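Local coordinates for envelope glycoprotein E (PDB 2GIY) that pairs with gI to drive cell-to-cell spread of herpes simplex virus 1 and to bind host IgG Fc, this chain being the C-terminal domain of its ectodomain, at residues L22-G26 and D137-S143; L52-V56 and G144-C148; E62-E67 and N172-P178. All blocks are in the same frame, centred on the assembly; numbering follows the deposited sequence.

Contact 1: L22-G26 and D137-S143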
# COMPACT_ATOMS: atom_id res chain seq x y z
N LEU A 22 3.05 -21.06 0.06
CA LEU A 22 3.83 -22.28 -0.05
C LEU A 22 2.85 -23.39 -0.39
O LEU A 22 1.81 -23.53 0.25
CB LEU A 22 4.54 -22.59 1.28
CG LEU A 22 5.85 -21.86 1.60
CD1 LEU A 22 6.94 -22.33 0.65
CD2 LEU A 22 5.65 -20.35 1.48
N PHE A 23 3.18 -24.18 -1.41
CA PHE A 23 2.31 -25.27 -1.82
C PHE A 23 3.07 -26.57 -1.99
O PHE A 23 4.29 -26.57 -2.20
CB PHE A 23 1.58 -24.92 -3.12
CG PHE A 23 2.46 -24.96 -4.35
CD1 PHE A 23 2.71 -26.17 -5.00
CD2 PHE A 23 3.03 -23.79 -4.86
CE1 PHE A 23 3.52 -26.21 -6.15
CE2 PHE A 23 3.83 -23.83 -6.00
CZ PHE A 23 4.08 -25.04 -6.65
N SER A 24 2.35 -27.68 -1.89
CA SER A 24 2.94 -29.00 -2.09
C SER A 24 2.40 -29.49 -3.42
O SER A 24 1.24 -29.23 -3.75
CB SER A 24 2.53 -29.95 -0.96
OG SER A 24 3.07 -29.53 0.28
N PRO A 25 3.23 -30.18 -4.22
CA PRO A 25 2.80 -30.69 -5.52
C PRO A 25 1.48 -31.47 -5.49
O PRO A 25 1.29 -32.35 -4.64
CB PRO A 25 3.97 -31.57 -5.95
CG PRO A 25 5.14 -30.88 -5.33
CD PRO A 25 4.63 -30.56 -3.94
N GLY A 26 0.58 -31.14 -6.40
CA GLY A 26 -0.70 -31.82 -6.46
C GLY A 26 -1.84 -31.03 -5.84
O GLY A 26 -3.01 -31.34 -6.07
N ASP A 137 -3.68 -28.82 -9.56
CA ASP A 137 -2.68 -29.88 -9.56
C ASP A 137 -1.29 -29.24 -9.70
O ASP A 137 -0.48 -29.65 -10.52
CB ASP A 137 -2.94 -30.85 -10.72
CG ASP A 137 -2.16 -32.15 -10.58
OD1 ASP A 137 -1.74 -32.47 -9.45
OD2 ASP A 137 -1.97 -32.85 -11.59
N ALA A 138 -1.06 -28.23 -8.87
CA ALA A 138 0.19 -27.48 -8.86
C ALA A 138 1.43 -28.37 -8.88
O ALA A 138 1.46 -29.42 -8.24
CB ALA A 138 0.23 -26.56 -7.64
N SER A 139 2.44 -27.95 -9.62
CA SER A 139 3.69 -28.71 -9.71
C SER A 139 4.85 -27.74 -9.59
O SER A 139 4.67 -26.52 -9.61
CB SER A 139 3.77 -29.47 -11.04
OG SER A 139 4.15 -28.61 -12.11
N PRO A 140 6.08 -28.26 -9.43
CA PRO A 140 7.25 -27.39 -9.30
C PRO A 140 7.41 -26.38 -10.44
O PRO A 140 8.05 -25.34 -10.27
CB PRO A 140 8.41 -28.38 -9.24
CG PRO A 140 7.79 -29.55 -8.53
CD PRO A 140 6.45 -29.67 -9.21
N GLN A 141 6.80 -26.66 -11.59
CA GLN A 141 6.89 -25.76 -12.75
C GLN A 141 6.24 -24.41 -12.46
O GLN A 141 6.56 -23.40 -13.10
CB GLN A 141 6.20 -26.39 -13.97
CG GLN A 141 4.69 -26.13 -14.01
CD GLN A 141 3.92 -27.06 -14.93
OE1 GLN A 141 3.75 -28.24 -14.64
NE2 GLN A 141 3.46 -26.52 -16.05
N HIS A 142 5.32 -24.38 -11.50
CA HIS A 142 4.61 -23.15 -11.14
C HIS A 142 5.34 -22.27 -10.14
O HIS A 142 4.94 -21.12 -9.92
CB HIS A 142 3.22 -23.50 -10.58
CG HIS A 142 2.33 -24.19 -11.56
ND1 HIS A 142 1.72 -25.39 -11.29
CD2 HIS A 142 1.94 -23.84 -12.81
CE1 HIS A 142 0.99 -25.75 -12.33
NE2 HIS A 142 1.10 -24.83 -13.27
N SER A 143 6.40 -22.78 -9.53
CA SER A 143 7.14 -22.03 -8.53
C SER A 143 7.85 -20.81 -9.12
O SER A 143 8.46 -20.90 -10.19
CB SER A 143 8.16 -22.94 -7.84
OG SER A 143 7.49 -24.02 -7.19
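Phe23 reaches across from 22-26 and sets its ring against Ala138, Ser139 and Ser143. With chi1 at 73°, CG sits between the backbone N and the carbonyl carbon, and the ring points into the bend of 137-143. CE1 and CD1 rest obliquely on the methyl of Ala138, with CE1 3.6 Å from Ala138 CB. At the ring's edge, near its plane, CZ comes within 3.4 Å of Ser139 O, a carbonyl that already accepts the amide of His142. Phe23 CZ also lies 3.6 Å from Ser143 OG, a hydroxyl hydrogen-bonded to Gln169. Phe29, Ile164 and Thr166 also meet the ring, which is buried.

Pro25 brings its CA to 3.3 Å from Ala138 O in a CA-H...O contact, while its CG touches Pro140 CD more loosely. The same carbonyl takes the one hydrogen bond between the segments: Gly26 N donates to Ala138 O over 2.7 Å, nearly straight at 166° and in the carbonyl plane. Gly26 CA then lies 3.2 Å from Asp137 OD1, at backbone angles that strongly favour glycine.

The bend of 137-143 is braced from within. Ser139 N donates to His142 ND1 over 3.1 Å, the donor somewhat out of the imidazole plane, and His142 NE2 is bonded to Pro122 O. This is loop-to-loop packing around a buried phenylalanine at one end of an immunoglobulin V-like domain, where the 3-10 turn of 140-142 leads into strand 144-152.

Contact 2: L52-V56 and G144-C148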
# COMPACT_ATOMS: atom_id res chain seq x y z
N LEU A 52 2.78 -10.68 -13.48
CA LEU A 52 4.11 -10.93 -14.04
C LEU A 52 4.69 -12.11 -13.28
O LEU A 52 4.46 -12.25 -12.08
CB LEU A 52 5.00 -9.70 -13.86
CG LEU A 52 4.47 -8.39 -14.45
CD1 LEU A 52 5.43 -7.25 -14.11
CD2 LEU A 52 4.31 -8.54 -15.96
N ARG A 53 5.42 -12.97 -13.98
CA ARG A 53 6.03 -14.16 -13.39
C ARG A 53 7.54 -14.11 -13.62
O ARG A 53 8.01 -13.86 -14.73
CB ARG A 53 5.44 -15.42 -14.05
CG ARG A 53 5.93 -16.75 -13.50
CD ARG A 53 5.37 -17.92 -14.31
NE ARG A 53 5.71 -17.80 -15.72
CZ ARG A 53 5.40 -18.69 -16.66
NH1 ARG A 53 4.73 -19.80 -16.35
NH2 ARG A 53 5.76 -18.47 -17.92
N PHE A 54 8.31 -14.36 -12.56
CA PHE A 54 9.76 -14.33 -12.67
C PHE A 54 10.40 -15.65 -12.25
O PHE A 54 10.05 -16.22 -11.21
CB PHE A 54 10.33 -13.20 -11.81
CG PHE A 54 9.97 -11.83 -12.30
CD1 PHE A 54 10.75 -11.18 -13.25
CD2 PHE A 54 8.83 -11.19 -11.83
CE1 PHE A 54 10.40 -9.91 -13.72
CE2 PHE A 54 8.47 -9.92 -12.29
CZ PHE A 54 9.26 -9.28 -13.24
N ASP A 55 11.32 -16.12 -13.07
CA ASP A 55 12.05 -17.35 -12.78
C ASP A 55 12.92 -17.12 -11.55
O ASP A 55 13.52 -16.05 -11.38
CB ASP A 55 12.94 -17.71 -13.98
CG ASP A 55 13.86 -18.88 -13.69
OD1 ASP A 55 13.38 -20.03 -13.66
OD2 ASP A 55 15.07 -18.65 -13.50
N VAL A 56 12.97 -18.12 -10.67
CA VAL A 56 13.78 -18.05 -9.46
C VAL A 56 14.81 -19.18 -9.50
O VAL A 56 14.51 -20.32 -9.14
CB VAL A 56 12.90 -18.19 -8.18
CG1 VAL A 56 13.78 -18.12 -6.93
CG2 VAL A 56 11.87 -17.07 -8.13
N GLY A 144 7.78 -19.69 -8.41
CA GLY A 144 8.43 -18.49 -8.89
C GLY A 144 7.98 -17.25 -8.15
O GLY A 144 7.23 -17.33 -7.17
N LEU A 145 8.45 -16.10 -8.61
CA LEU A 145 8.07 -14.84 -8.00
C LEU A 145 7.03 -14.18 -8.88
O LEU A 145 7.28 -13.88 -10.05
CB LEU A 145 9.29 -13.93 -7.85
CG LEU A 145 9.01 -12.49 -7.39
CD1 LEU A 145 8.34 -12.52 -6.02
CD2 LEU A 145 10.31 -11.71 -7.33
N TYR A 146 5.85 -13.95 -8.31
CA TYR A 146 4.75 -13.33 -9.04
C TYR A 146 4.50 -11.91 -8.55
O TYR A 146 4.52 -11.64 -7.35
CB TYR A 146 3.47 -14.14 -8.86
CG TYR A 146 3.50 -15.51 -9.50
CD1 TYR A 146 4.30 -16.53 -8.97
CD2 TYR A 146 2.75 -15.79 -10.64
CE1 TYR A 146 4.35 -17.79 -9.57
CE2 TYR A 146 2.79 -17.05 -11.25
CZ TYR A 146 3.60 -18.04 -10.71
OH TYR A 146 3.64 -19.28 -11.30
N LEU A 147 4.27 -11.00 -9.49
CA LEU A 147 3.96 -9.62 -9.17
C LEU A 147 2.62 -9.27 -9.80
O LEU A 147 2.34 -9.64 -10.94
CB LEU A 147 5.03 -8.66 -9.72
CG LEU A 147 6.18 -8.26 -8.79
CD1 LEU A 147 7.03 -9.48 -8.45
CD2 LEU A 147 7.03 -7.18 -9.45
N CYS A 148 1.78 -8.58 -9.04
CA CYS A 148 0.49 -8.15 -9.53
C CYS A 148 0.63 -6.63 -9.59
O CYS A 148 0.90 -5.99 -8.57
CB CYS A 148 -0.63 -8.55 -8.57
SG CYS A 148 -2.27 -8.07 -9.18
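Leu52 and Leu147 form one antiparallel hydrogen-bonded pair and Phe54 and Leu145 the next, with Arg53 and Tyr146 as the non-hydrogen-bonded pair between them, the strand axes 4.7 Å apart. Each of the two hydrogen-bonded pairs exchanges two bonds; in the second, Phe54 N to Leu145 O is 2.8 Å, whereas the return bond from Leu145 N to Phe54 O is 3.1 Å.

On one face of the sheet Arg53 and Tyr146 run side by side, pointing the same way. Arg53 CG, anti to the backbone N (chi1 -178°), lies over the tyrosine ring in a CH-pi contact, 4.2 Å from the centroid and offset toward the rim. Arg53 CD sits 3.7 Å from Tyr146 OH, which is hydrogen-bonded to His142 O.

Leu52, Phe54, Leu145 and Leu147 occupy the other face. Phe54 turns a ring edge to Leu145 O, with CD2 3.6 Å away, and CE2 meets Leu147 CD1 obliquely at 4.1 Å. Further along, Val56 CG2 packs over the start of 144-148, 3.6 Å from Leu145 N. Met63 and Ile65 of strand 63-66 pack on Leu145, Ile65 also on Leu147. Strands 45-54 and 144-152 are the middle pair of the mixed sheet of this immunoglobulin V-like domain.

Contact 3: E62-E67 and N172-P178; sequences EMRIYE and NAVVEQP
Backbone hydrogen bonds join Met63, Ile65 and Glu67 to 172-178 in parallel register, the strands inclined at 28°. Met63 N donates to Asn172 O, Met63 O accepts from Val174 N at 2.8 Å, and Ile65 N and O bond to Val174 O and Glu176 N. The last link, Glu67 N to Glu176 O, is weak at 3.3 Å.

Apolar contacts lie on the face of Met63, Ile65, Ala173 and Val175: Met63 CB is 4.4 Å from Ala173 CB, and Ile65 CD1 reaches toward Ala173 and Val175. Leu145 packs on Met63, Ile65 and Ala173, and His161 on Ile65 and Val175. On the opposite face, Arg64 CG lies alongside Val174 CG2 at 3.6 Å. Glu62 crosses that valine at about a right angle, its OE2 3.5 Å from CG2.

Charged groups meet beside Val174. Arg64 NE and Glu62 OE2 make a salt bridge of 3.4 Å. Glu176, its chain bent at chi2 (-57°), brings OE2 to 4.2 Å from Arg64 NH1, well out of the guanidinium plane, so the attraction is electrostatic. At a separate site Glu67 OE1, beside Gln177 CB, forms a salt bridge with Arg14 of the second subunit, and OE2 bonds to Trp159. The apolar face packs largely against the mixed sheet, while the other carries Arg64 and Glu176 beside Val174, with Arg64 probably easing the repulsion between Glu62 and Glu176.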
# COMPACT_ATOMS: atom_id res chain seq x y z
N GLU A 62 18.43 -15.11 -2.87
CA GLU A 62 17.19 -14.38 -2.72
C GLU A 62 16.89 -13.63 -4.00
O GLU A 62 17.78 -13.38 -4.81
CB GLU A 62 17.30 -13.39 -1.56
CG GLU A 62 18.55 -12.52 -1.62
CD GLU A 62 18.65 -11.58 -0.44
OE1 GLU A 62 18.57 -12.05 0.71
OE2 GLU A 62 18.80 -10.36 -0.67
N MET A 63 15.62 -13.29 -4.19
CA MET A 63 15.21 -12.54 -5.37
C MET A 63 15.17 -11.08 -4.96
O MET A 63 14.82 -10.75 -3.83
CB MET A 63 13.82 -12.98 -5.83
CG MET A 63 13.79 -14.36 -6.48
SD MET A 63 14.79 -14.39 -7.98
CE MET A 63 13.87 -13.27 -9.00
N ARG A 64 15.54 -10.20 -5.88
CA ARG A 64 15.52 -8.78 -5.59
C ARG A 64 14.61 -8.05 -6.56
O ARG A 64 14.78 -8.14 -7.77
CB ARG A 64 16.94 -8.21 -5.65
CG ARG A 64 17.87 -8.93 -4.69
CD ARG A 64 19.13 -8.15 -4.40
NE ARG A 64 19.98 -8.87 -3.45
CZ ARG A 64 21.04 -8.35 -2.86
NH1 ARG A 64 21.40 -7.10 -3.12
NH2 ARG A 64 21.75 -9.08 -2.01
N ILE A 65 13.63 -7.33 -6.01
CA ILE A 65 12.68 -6.58 -6.82
C ILE A 65 13.13 -5.12 -6.87
O ILE A 65 13.22 -4.46 -5.83
CB ILE A 65 11.25 -6.66 -6.20
CG1 ILE A 65 10.77 -8.12 -6.18
CG2 ILE A 65 10.27 -5.81 -7.01
CD1 ILE A 65 9.52 -8.36 -5.35
N TYR A 66 13.42 -4.62 -8.07
CA TYR A 66 13.84 -3.24 -8.24
C TYR A 66 12.57 -2.39 -8.38
O TYR A 66 12.07 -2.18 -9.48
CB TYR A 66 14.69 -3.09 -9.51
CG TYR A 66 16.09 -3.71 -9.45
CD1 TYR A 66 16.51 -4.48 -8.36
CD2 TYR A 66 16.98 -3.53 -10.51
CE1 TYR A 66 17.80 -5.05 -8.33
CE2 TYR A 66 18.26 -4.10 -10.49
CZ TYR A 66 18.66 -4.85 -9.41
OH TYR A 66 19.93 -5.40 -9.41
N GLU A 67 12.05 -1.90 -7.26
CA GLU A 67 10.81 -1.12 -7.28
C GLU A 67 10.76 0.04 -8.27
O GLU A 67 9.78 0.18 -9.02
CB GLU A 67 10.47 -0.61 -5.88
CG GLU A 67 9.21 0.24 -5.83
CD GLU A 67 8.77 0.54 -4.41
OE1 GLU A 67 9.64 0.84 -3.57
OE2 GLU A 67 7.55 0.47 -4.14
N ASN A 172 13.55 -16.23 -0.52
CA ASN A 172 13.02 -14.98 -0.01
C ASN A 172 13.12 -13.88 -1.06
O ASN A 172 14.11 -13.79 -1.78
CB ASN A 172 13.81 -14.55 1.23
CG ASN A 172 13.27 -13.29 1.87
OD1 ASN A 172 12.01 -12.99 1.60
ND2 ASN A 172 13.98 -12.61 2.60
N ALA A 173 12.08 -13.04 -1.14
CA ALA A 173 12.06 -11.93 -2.08
C ALA A 173 12.26 -10.64 -1.28
O ALA A 173 11.57 -10.41 -0.28
CB ALA A 173 10.73 -11.88 -2.83
N VAL A 174 13.20 -9.81 -1.71
CA VAL A 174 13.47 -8.55 -1.03
C VAL A 174 13.22 -7.38 -1.97
O VAL A 174 13.63 -7.40 -3.13
CB VAL A 174 14.92 -8.48 -0.51
CG1 VAL A 174 15.17 -9.60 0.49
CG2 VAL A 174 15.89 -8.59 -1.67
N VAL A 175 12.52 -6.37 -1.47
CA VAL A 175 12.23 -5.20 -2.28
C VAL A 175 13.35 -4.18 -2.14
O VAL A 175 13.59 -3.66 -1.05
CB VAL A 175 10.89 -4.54 -1.85
CG1 VAL A 175 10.56 -3.37 -2.77
CG2 VAL A 175 9.77 -5.57 -1.88
N GLU A 176 14.04 -3.91 -3.24
CA GLU A 176 15.12 -2.93 -3.25
C GLU A 176 14.47 -1.58 -3.53
O GLU A 176 13.97 -1.33 -4.63
CB GLU A 176 16.14 -3.25 -4.34
CG GLU A 176 16.96 -4.51 -4.09
CD GLU A 176 17.71 -4.46 -2.77
OE1 GLU A 176 18.34 -3.42 -2.47
OE2 GLU A 176 17.67 -5.47 -2.02
N GLN A 177 14.49 -0.71 -2.53
CA GLN A 177 13.86 0.60 -2.65
C GLN A 177 14.82 1.76 -2.43
O GLN A 177 15.86 1.61 -1.79
CB GLN A 177 12.72 0.68 -1.64
CG GLN A 177 13.18 0.43 -0.20
CD GLN A 177 12.20 -0.40 0.61
OE1 GLN A 177 11.03 -0.04 0.76
NE2 GLN A 177 12.67 -1.52 1.14
N PRO A 178 14.49 2.93 -2.99
CA PRO A 178 15.37 4.08 -2.80
C PRO A 178 15.29 4.46 -1.33
O PRO A 178 14.47 3.90 -0.60
CB PRO A 178 14.77 5.14 -3.73
CG PRO A 178 13.31 4.80 -3.71
CD PRO A 178 13.32 3.29 -3.82

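In the fold
All three contacts join an early part of the chain to a late one, and their segments alternate: 22-26, 52-56 and 62-67 come first, then 137-143, 144-148 and 172-178 in the same order. Contact 2 lies inside the mixed sheet, about 8 Å from the centre of the chain. Contact 1, its centre about 14 Å away, continues into it at Gly144, whereas contact 3 belongs to the small parallel sheet, its centre about 12 Å from that of contact 2. Met63 and Ile65 bridge the sheets by packing on Val56 and Leu145. Contacts 1 and 3, centres about 23 Å apart, do not touch. Contact 2 and segment 62-67 lie within the Fc-binding region, whereas 172-178 follows it.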